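Local structure of carboxylesterase (Est-2) (Archaeoglobus fulgidus, 5FRD) at residues 196-201 and 222-227; 27-32 and 86-91; 107-112 and 188-193. The protein probably hydrolyses carboxylic esters as a thermophilic alpha/beta-hydrolase, and binds a coenzyme A molecule close to its active site. One frame throughout, in Å; residues are numbered along the deposited sequence.

Interaction 1. Residues 196-201 and 222-227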
loop_
_atom_site.group_PDB
_atom_site.type_symbol
_atom_site.label_atom_id
_atom_site.label_comp_id
_atom_site.label_asym_id
_atom_site.label_seq_id
_atom_site.Cartn_x
_atom_site.Cartn_y
_atom_site.Cartn_z
ATOM N N VAL A 196 6.582 -3.296 9.117
ATOM C CA VAL A 196 6.927 -4.469 8.339
ATOM C C VAL A 196 6.678 -5.692 9.194
ATOM O O VAL A 196 6.878 -5.655 10.405
ATOM C CB VAL A 196 8.391 -4.391 7.825
ATOM C CG1 VAL A 196 9.383 -4.321 8.970
ATOM C CG2 VAL A 196 8.737 -5.528 6.883
ATOM N N GLY A 197 6.203 -6.759 8.573
ATOM C CA GLY A 197 6.127 -8.043 9.234
ATOM C C GLY A 197 7.532 -8.592 9.399
ATOM O O GLY A 197 8.344 -8.513 8.466
ATOM N N GLU A 198 7.786 -9.202 10.553
ATOM C CA GLU A 198 9.135 -9.722 10.858
ATOM C C GLU A 198 9.653 -10.702 9.808
ATOM O O GLU A 198 10.856 -10.715 9.551
ATOM C CB GLU A 198 9.089 -10.354 12.242
ATOM C CG GLU A 198 10.442 -10.798 12.787
ATOM C CD GLU A 198 10.321 -11.328 14.207
ATOM O OE1 GLU A 198 9.803 -10.588 15.073
ATOM O OE2 GLU A 198 10.762 -12.470 14.452
ATOM N N GLU A 199 8.754 -11.462 9.172
ATOM C CA GLU A 199 9.129 -12.515 8.227
ATOM C C GLU A 199 9.082 -12.077 6.758
ATOM O O GLU A 199 9.307 -12.872 5.875
ATOM C CB GLU A 199 8.218 -13.731 8.437
ATOM C CG GLU A 199 8.263 -14.223 9.876
ATOM C CD GLU A 199 7.503 -15.512 10.129
ATOM O OE1 GLU A 199 7.355 -16.327 9.190
ATOM O OE2 GLU A 199 7.078 -15.704 11.291
ATOM N N ASP A 200 8.804 -10.797 6.484
ATOM C CA ASP A 200 8.617 -10.337 5.100
ATOM C C ASP A 200 9.890 -10.538 4.266
ATOM O O ASP A 200 10.952 -9.993 4.613
ATOM C CB ASP A 200 8.231 -8.833 5.139
ATOM C CG ASP A 200 7.773 -8.275 3.798
ATOM O OD1 ASP A 200 8.091 -8.817 2.732
ATOM O OD2 ASP A 200 7.079 -7.225 3.835
ATOM N N LYS A 201 9.785 -11.274 3.156
ATOM C CA LYS A 201 10.919 -11.498 2.258
ATOM C C LYS A 201 10.815 -10.735 0.945
ATOM O O LYS A 201 11.777 -10.668 0.180
ATOM C CB LYS A 201 11.104 -12.999 2.007
ATOM C CG LYS A 201 11.485 -13.740 3.281
ATOM C CD LYS A 201 12.102 -15.091 3.054
ATOM C CE LYS A 201 13.622 -15.116 3.009
ATOM N NZ LYS A 201 14.113 -16.255 2.185
ATOM N N VAL A 222 8.106 -3.380 13.816
ATOM C CA VAL A 222 8.236 -4.696 13.240
ATOM C C VAL A 222 7.212 -5.553 13.969
ATOM O O VAL A 222 7.186 -5.597 15.203
ATOM C CB VAL A 222 9.662 -5.257 13.424
ATOM C CG1 VAL A 222 9.782 -6.656 12.844
ATOM C CG2 VAL A 222 10.679 -4.304 12.814
ATOM N N ILE A 223 6.368 -6.252 13.208
ATOM C CA ILE A 223 5.287 -7.061 13.789
ATOM C C ILE A 223 5.643 -8.528 13.724
ATOM O O ILE A 223 5.750 -9.113 12.654
ATOM C CB ILE A 223 3.938 -6.794 13.092
ATOM C CG1 ILE A 223 3.608 -5.307 13.309
ATOM C CG2 ILE A 223 2.840 -7.718 13.648
ATOM C CD1 ILE A 223 2.248 -4.829 12.875
ATOM N N PRO A 224 5.823 -9.156 14.899
ATOM C CA PRO A 224 6.154 -10.578 14.871
ATOM C C PRO A 224 5.080 -11.493 14.292
ATOM O O PRO A 224 3.901 -11.187 14.413
ATOM C CB PRO A 224 6.363 -10.907 16.360
ATOM C CG PRO A 224 6.583 -9.624 17.041
ATOM C CD PRO A 224 5.826 -8.599 16.269
ATOM N N GLY A 225 5.491 -12.607 13.683
ATOM C CA GLY A 225 4.563 -13.601 13.173
ATOM C C GLY A 225 3.784 -13.219 11.928
ATOM O O GLY A 225 2.818 -13.883 11.553
ATOM N N ALA A 226 4.203 -12.134 11.289
ATOM C CA ALA A 226 3.633 -11.699 10.016
ATOM C C ALA A 226 4.731 -11.573 8.995
ATOM O O ALA A 226 5.907 -11.360 9.336
ATOM C CB ALA A 226 2.939 -10.376 10.187
ATOM N N SER A 227 4.349 -11.686 7.733
ATOM C CA SER A 227 5.237 -11.467 6.621
ATOM C C SER A 227 4.765 -10.205 5.889
ATOM O O SER A 227 4.344 -9.253 6.534
ATOM C CB SER A 227 5.248 -12.724 5.741
ATOM O OG SER A 227 6.097 -12.572 4.616
HETATM O O HOH W 1 5.385 -6.238 5.830
HETATM O O HOH W 2 7.940 -13.814 13.411
#
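V196 and G197 run parallel to V222 and I223, with the CA atoms of V196 and V222 5.1 Å apart, where strands 192-197 and 218-223 end at one margin of the alpha/beta-hydrolase sheet. Helix 205-214 joins these strands in a beta-alpha-beta unit, and its L205 and H208 touch V222 and V196. I223 N donates to V196 O at 2.9 Å, in the plane of that carbonyl. E198 N continues the pairing to I223 O but sits 44° above the carbonyl plane. Both chains turn here, G197 to D200 in a type I turn and I223 to A226 in a type II turn, and E199 N bonds A226 O between the two turns. A CB on G197 would collide with the carbonyl oxygens of A226 and S227, while G225 holds a positive phi that favours glycine.

V196 CG1 and V222 CG2 lie side by side at 4.1 Å. The other branch of V222, CG1, stands anti to its backbone N (chi1 179°) and packs on E198 CA at 3.7 Å; the extended E198 chain crosses V222 at about a right angle and sets OE1 against P224 CB. At the exposed side one water accepts from G225 N at 2.7 Å and donates to E199 OE2. D200 is buried: its OD2 bonds T203 OG1 and H228 ND1, consistent with the acid of a Ser-His-Asp triad with S89. K201, next in the chain, lines the coenzyme A pocket, with its backbone rather than its side chain. S227 CB packs along E199, with S227 OG 3.4 Å from D200 CA. A second water takes the N-H of G197 at 2.9 Å and lies 2.8 Å from D200 OD2.

Interaction 2. Residues 27-32 and 86-91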
loop_
_atom_site.group_PDB
_atom_site.type_symbol
_atom_site.label_atom_id
_atom_site.label_comp_id
_atom_site.label_asym_id
_atom_site.label_seq_id
_atom_site.Cartn_x
_atom_site.Cartn_y
_atom_site.Cartn_z
ATOM N N ILE A 27 -3.829 2.718 0.270
ATOM C CA ILE A 27 -3.460 2.371 -1.098
ATOM C C ILE A 27 -2.860 0.946 -1.113
ATOM O O ILE A 27 -1.803 0.690 -0.519
ATOM C CB ILE A 27 -2.437 3.350 -1.722
ATOM C CG1 ILE A 27 -2.874 4.795 -1.464
ATOM C CG2 ILE A 27 -2.337 3.061 -3.207
ATOM C CD1 ILE A 27 -1.910 5.830 -1.983
ATOM N N HIS A 28 -3.570 0.055 -1.792
ATOM C CA HIS A 28 -3.246 -1.368 -1.898
ATOM C C HIS A 28 -2.036 -1.677 -2.760
ATOM O O HIS A 28 -1.491 -0.817 -3.455
ATOM C CB HIS A 28 -4.451 -2.147 -2.429
ATOM C CG HIS A 28 -4.840 -1.788 -3.822
ATOM N ND1 HIS A 28 -4.171 -2.250 -4.932
ATOM C CD2 HIS A 28 -5.832 -0.989 -4.286
ATOM C CE1 HIS A 28 -4.746 -1.763 -6.021
ATOM N NE2 HIS A 28 -5.729 -0.962 -5.655
ATOM N N SER A 29 -1.648 -2.958 -2.754
ATOM C CA SER A 29 -0.504 -3.479 -3.471
ATOM C C SER A 29 -0.841 -4.106 -4.816
ATOM O O SER A 29 -1.996 -4.113 -5.264
ATOM C CB SER A 29 0.217 -4.480 -2.534
ATOM O OG SER A 29 -0.663 -5.475 -2.132
ATOM N N SER A 30 0.180 -4.638 -5.478
ATOM C CA SER A 30 0.020 -5.242 -6.799
ATOM C C SER A 30 -0.945 -6.423 -6.800
ATOM O O SER A 30 -0.930 -7.271 -5.899
ATOM C CB SER A 30 1.350 -5.765 -7.334
ATOM O OG SER A 30 2.296 -4.739 -7.560
ATOM N N GLY A 31 -1.774 -6.477 -7.839
ATOM C CA GLY A 31 -2.749 -7.548 -7.988
ATOM C C GLY A 31 -3.839 -7.588 -6.931
ATOM O O GLY A 31 -4.552 -8.597 -6.814
ATOM N N SER A 32 -3.975 -6.508 -6.148
ATOM C CA SER A 32 -4.917 -6.448 -5.040
ATOM C C SER A 32 -5.962 -5.368 -5.285
ATOM O O SER A 32 -6.118 -4.925 -6.415
ATOM C CB SER A 32 -4.137 -6.187 -3.762
ATOM O OG SER A 32 -4.973 -6.444 -2.648
ATOM N N VAL A 86 -1.674 5.711 3.841
ATOM C CA VAL A 86 -1.174 4.369 4.231
ATOM C C VAL A 86 -0.998 3.578 2.939
ATOM O O VAL A 86 -1.975 3.322 2.241
ATOM C CB VAL A 86 -2.180 3.669 5.139
ATOM C CG1 VAL A 86 -1.649 2.299 5.566
ATOM C CG2 VAL A 86 -2.544 4.505 6.345
ATOM N N GLY A 87 0.221 3.196 2.606
ATOM C CA GLY A 87 0.512 2.454 1.387
ATOM C C GLY A 87 1.242 1.165 1.616
ATOM O O GLY A 87 2.235 1.170 2.337
ATOM N N HIS A 88 0.791 0.105 0.974
ATOM C CA HIS A 88 1.398 -1.213 1.046
ATOM C C HIS A 88 2.094 -1.550 -0.255
ATOM O O HIS A 88 1.459 -1.580 -1.303
ATOM C CB HIS A 88 0.366 -2.259 1.348
ATOM C CG HIS A 88 0.924 -3.636 1.434
ATOM N ND1 HIS A 88 0.390 -4.704 0.758
ATOM C CD2 HIS A 88 1.976 -4.113 2.122
ATOM C CE1 HIS A 88 1.100 -5.791 1.028
ATOM N NE2 HIS A 88 2.057 -5.465 1.868
ATOM N N SER A 89 3.399 -1.838 -0.191
ATOM C CA SER A 89 4.194 -2.342 -1.325
ATOM C C SER A 89 4.127 -1.411 -2.552
ATOM O O SER A 89 4.565 -0.273 -2.401
ATOM C CB SER A 89 3.844 -3.804 -1.597
ATOM O OG SER A 89 4.953 -4.467 -2.234
ATOM N N LEU A 90 3.601 -1.817 -3.713
ATOM C CA LEU A 90 3.297 -0.852 -4.780
ATOM C C LEU A 90 2.588 0.383 -4.224
ATOM O O LEU A 90 2.891 1.525 -4.621
ATOM C CB LEU A 90 2.396 -1.476 -5.845
ATOM C CG LEU A 90 1.719 -0.542 -6.867
ATOM C CD1 LEU A 90 2.762 0.079 -7.760
ATOM C CD2 LEU A 90 0.664 -1.283 -7.679
ATOM N N GLY A 91 1.600 0.183 -3.354
ATOM C CA GLY A 91 0.852 1.315 -2.795
ATOM C C GLY A 91 1.716 2.249 -1.971
ATOM O O GLY A 91 1.411 3.437 -1.821
#
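I27 O is gripped from the other segment by three groups: H88 N donates to it at 3.0 Å, with a C=O...N angle of 179°, and the CA-H groups of G87 and G91 approach the same oxygen. I27 N in turn donates to V86 O at 2.8 Å, so the end of strand 24-27 is pinned in parallel to strand 83-88. G91 is what lets the chains come so near: a CB there would run into I27 O and H28 O. One on G87 would instead strike G91 O. I27 CG2, anti to the backbone N, rests on G91 CA at 3.7 Å.

Past the strand, S29 CB lies 3.3 Å from H88 ND1 and 3.8 Å from S89 CB, while S29 OG bonds Q36 OE1. S89 CB also sits over the centre of one face of the H88 ring, whose NE2 bonds H228 O. L90 CB packs on S30 OG at 3.7 Å, and both residues touch C172 of helix 162-173. Behind the contact, S29 O accepts from H28 ND1 and S32 N on opposite faces of its plane, which holds the loop in its type II turn. S89 takes a strained backbone (phi 56°, psi -117°) between strand and helix, its side chain about 4 Å from coenzyme A (nearest atoms), consistent with the G-x-S-x-G nucleophile elbow of alpha/beta-hydrolases, with S89 the probable nucleophile.

Interaction 3. Residues 107-112 and 188-193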
loop_
_atom_site.group_PDB
_atom_site.type_symbol
_atom_site.label_atom_id
_atom_site.label_comp_id
_atom_site.label_asym_id
_atom_site.label_seq_id
_atom_site.Cartn_x
_atom_site.Cartn_y
_atom_site.Cartn_z
ATOM N N LEU A 107 -1.084 14.438 5.731
ATOM C CA LEU A 107 -0.909 14.763 7.122
ATOM C C LEU A 107 0.228 13.941 7.727
ATOM O O LEU A 107 0.918 14.376 8.665
ATOM C CB LEU A 107 -2.161 14.480 7.920
ATOM C CG LEU A 107 -3.455 15.139 7.422
ATOM C CD1 LEU A 107 -4.609 14.657 8.262
ATOM C CD2 LEU A 107 -3.306 16.662 7.472
ATOM N N ALA A 108 0.424 12.744 7.179
ATOM C CA ALA A 108 1.444 11.805 7.669
ATOM C C ALA A 108 1.484 10.656 6.674
ATOM O O ALA A 108 0.601 10.527 5.836
ATOM C CB ALA A 108 1.088 11.270 9.042
ATOM N N LEU A 109 2.534 9.837 6.733
ATOM C CA LEU A 109 2.735 8.699 5.844
ATOM C C LEU A 109 2.856 7.437 6.669
ATOM O O LEU A 109 3.518 7.459 7.707
ATOM C CB LEU A 109 3.994 8.873 5.026
ATOM C CG LEU A 109 3.954 9.813 3.837
ATOM C CD1 LEU A 109 5.335 9.938 3.215
ATOM C CD2 LEU A 109 3.021 9.275 2.760
ATOM N N VAL A 110 2.255 6.350 6.215
ATOM C CA VAL A 110 2.407 5.040 6.825
ATOM C C VAL A 110 2.869 4.149 5.697
ATOM O O VAL A 110 2.147 3.898 4.743
ATOM C CB VAL A 110 1.150 4.562 7.500
ATOM C CG1 VAL A 110 1.397 3.174 8.105
ATOM C CG2 VAL A 110 0.655 5.547 8.532
ATOM N N LEU A 111 4.117 3.704 5.765
ATOM C CA LEU A 111 4.772 2.926 4.739
ATOM C C LEU A 111 4.820 1.492 5.241
ATOM O O LEU A 111 5.500 1.195 6.228
ATOM C CB LEU A 111 6.173 3.455 4.481
ATOM C CG LEU A 111 6.208 4.903 4.000
ATOM C CD1 LEU A 111 7.658 5.359 3.932
ATOM C CD2 LEU A 111 5.508 5.067 2.648
ATOM N N VAL A 112 4.083 0.618 4.589
ATOM C CA VAL A 112 3.880 -0.749 5.023
ATOM C C VAL A 112 4.439 -1.696 3.970
ATOM O O VAL A 112 4.009 -1.676 2.817
ATOM C CB VAL A 112 2.377 -1.069 5.208
ATOM C CG1 VAL A 112 2.231 -2.449 5.821
ATOM C CG2 VAL A 112 1.667 -0.013 6.066
ATOM N N ILE A 188 11.361 13.860 3.577
ATOM C CA ILE A 188 10.009 13.629 4.031
ATOM C C ILE A 188 9.856 14.426 5.314
ATOM O O ILE A 188 10.508 14.131 6.342
ATOM C CB ILE A 188 9.727 12.145 4.282
ATOM C CG1 ILE A 188 10.040 11.339 3.011
ATOM C CG2 ILE A 188 8.301 11.950 4.787
ATOM C CD1 ILE A 188 9.079 11.533 1.874
ATOM N N GLY A 189 8.998 15.442 5.263
ATOM C CA GLY A 189 8.822 16.370 6.378
ATOM C C GLY A 189 7.683 16.070 7.335
ATOM O O GLY A 189 7.558 16.696 8.387
ATOM N N VAL A 190 6.849 15.095 6.993
ATOM C CA VAL A 190 5.687 14.758 7.813
ATOM C C VAL A 190 5.994 13.571 8.715
ATOM O O VAL A 190 6.924 12.798 8.405
ATOM C CB VAL A 190 4.417 14.478 6.971
ATOM C CG1 VAL A 190 3.966 15.731 6.243
ATOM C CG2 VAL A 190 4.591 13.320 6.009
ATOM N N PRO A 191 5.218 13.396 9.783
ATOM C CA PRO A 191 5.392 12.208 10.606
ATOM C C PRO A 191 5.185 10.958 9.766
ATOM O O PRO A 191 4.290 10.912 8.913
ATOM C CB PRO A 191 4.321 12.341 11.679
ATOM C CG PRO A 191 4.033 13.816 11.724
ATOM C CD PRO A 191 4.163 14.277 10.329
ATOM N N THR A 192 5.974 9.936 10.037
ATOM C CA THR A 192 5.970 8.713 9.263
ATOM C C THR A 192 5.986 7.528 10.221
ATOM O O THR A 192 6.717 7.516 11.210
ATOM C CB THR A 192 7.146 8.709 8.278
ATOM O OG1 THR A 192 7.020 9.801 7.333
ATOM C CG2 THR A 192 7.182 7.474 7.442
ATOM N N LEU A 193 5.187 6.529 9.896
ATOM C CA LEU A 193 5.187 5.237 10.583
ATOM C C LEU A 193 5.593 4.211 9.564
ATOM O O LEU A 193 5.068 4.199 8.434
ATOM C CB LEU A 193 3.813 4.920 11.149
ATOM C CG LEU A 193 3.667 3.580 11.873
ATOM C CD1 LEU A 193 4.531 3.563 13.125
ATOM C CD2 LEU A 193 2.225 3.355 12.221
#
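L109 and T192, and after them V110 and L193, pair in parallel through three backbone bonds: P191 O receives L109 N at 3.0 Å, L109 O receives L193 N at 2.9 Å, and L193 O receives L111 N. CA-H groups support the same oxygens, that of T192 on L109 O and that of V110 on L193 O. On the face carrying L109 and T192, L109 CD1 meets I188 CG2 at 3.9 Å and L109 CG meets V190 CG2 at 4.2 Å; the leucine crosses both partners at about a right angle. On the opposite face V110 CG2 lies alongside L193 CB at 4.1 Å, the two side chains pointing the same way. A108 CB comes within 3.2 Å of P191 O, and P191 CD rests on L107 O.

Strands 106-112 and 192-197 are neighbours in the parallel part of the alpha/beta-hydrolase sheet, joined through a largely helical excursion. T192 OG1 lies beside its own backbone N (chi1 -62°), and this turns it back to donate to V190 O at 3.2 Å, from 43° above that carbonyl plane; it also sits over L109 CB. T192 CG2 points forward to L111 CD1. Replacing T192 by alanine would probably leave V190 O without this donor and the V190-P191 loop less firmly held, and open a gap beside L111 CD1.

Further out, Y99 of helix 90-101 covers L109, I188 and V190, and its OH bonds G189 N. F245 of helix 235-249 packs on A108, V110 and L193 from the other face, while the other edge of 107-112 bonds strand 83-88, V110 to V85 and G87.

In the fold
Interactions 2 and 3 are buried, whereas interaction 1 is partly open to solvent. All three reach one sheet. Interactions 1 and 3 share strand 192-197, entering it at one end and leaving it at the other, with centres about 19 Å apart. Interactions 2 and 3 meet directly, G87 N lying 3.0 Å from V110 O, since strands 83-88 and 106-112 are neighbours. The chemistry follows position: interaction 3 is mostly aliphatic, interaction 2 relies on glycines around the elbow, and interaction 1 is polar, with glutamates and waters. S89 from interaction 2 and D200 from interaction 1 probably join H228 in one catalytic site.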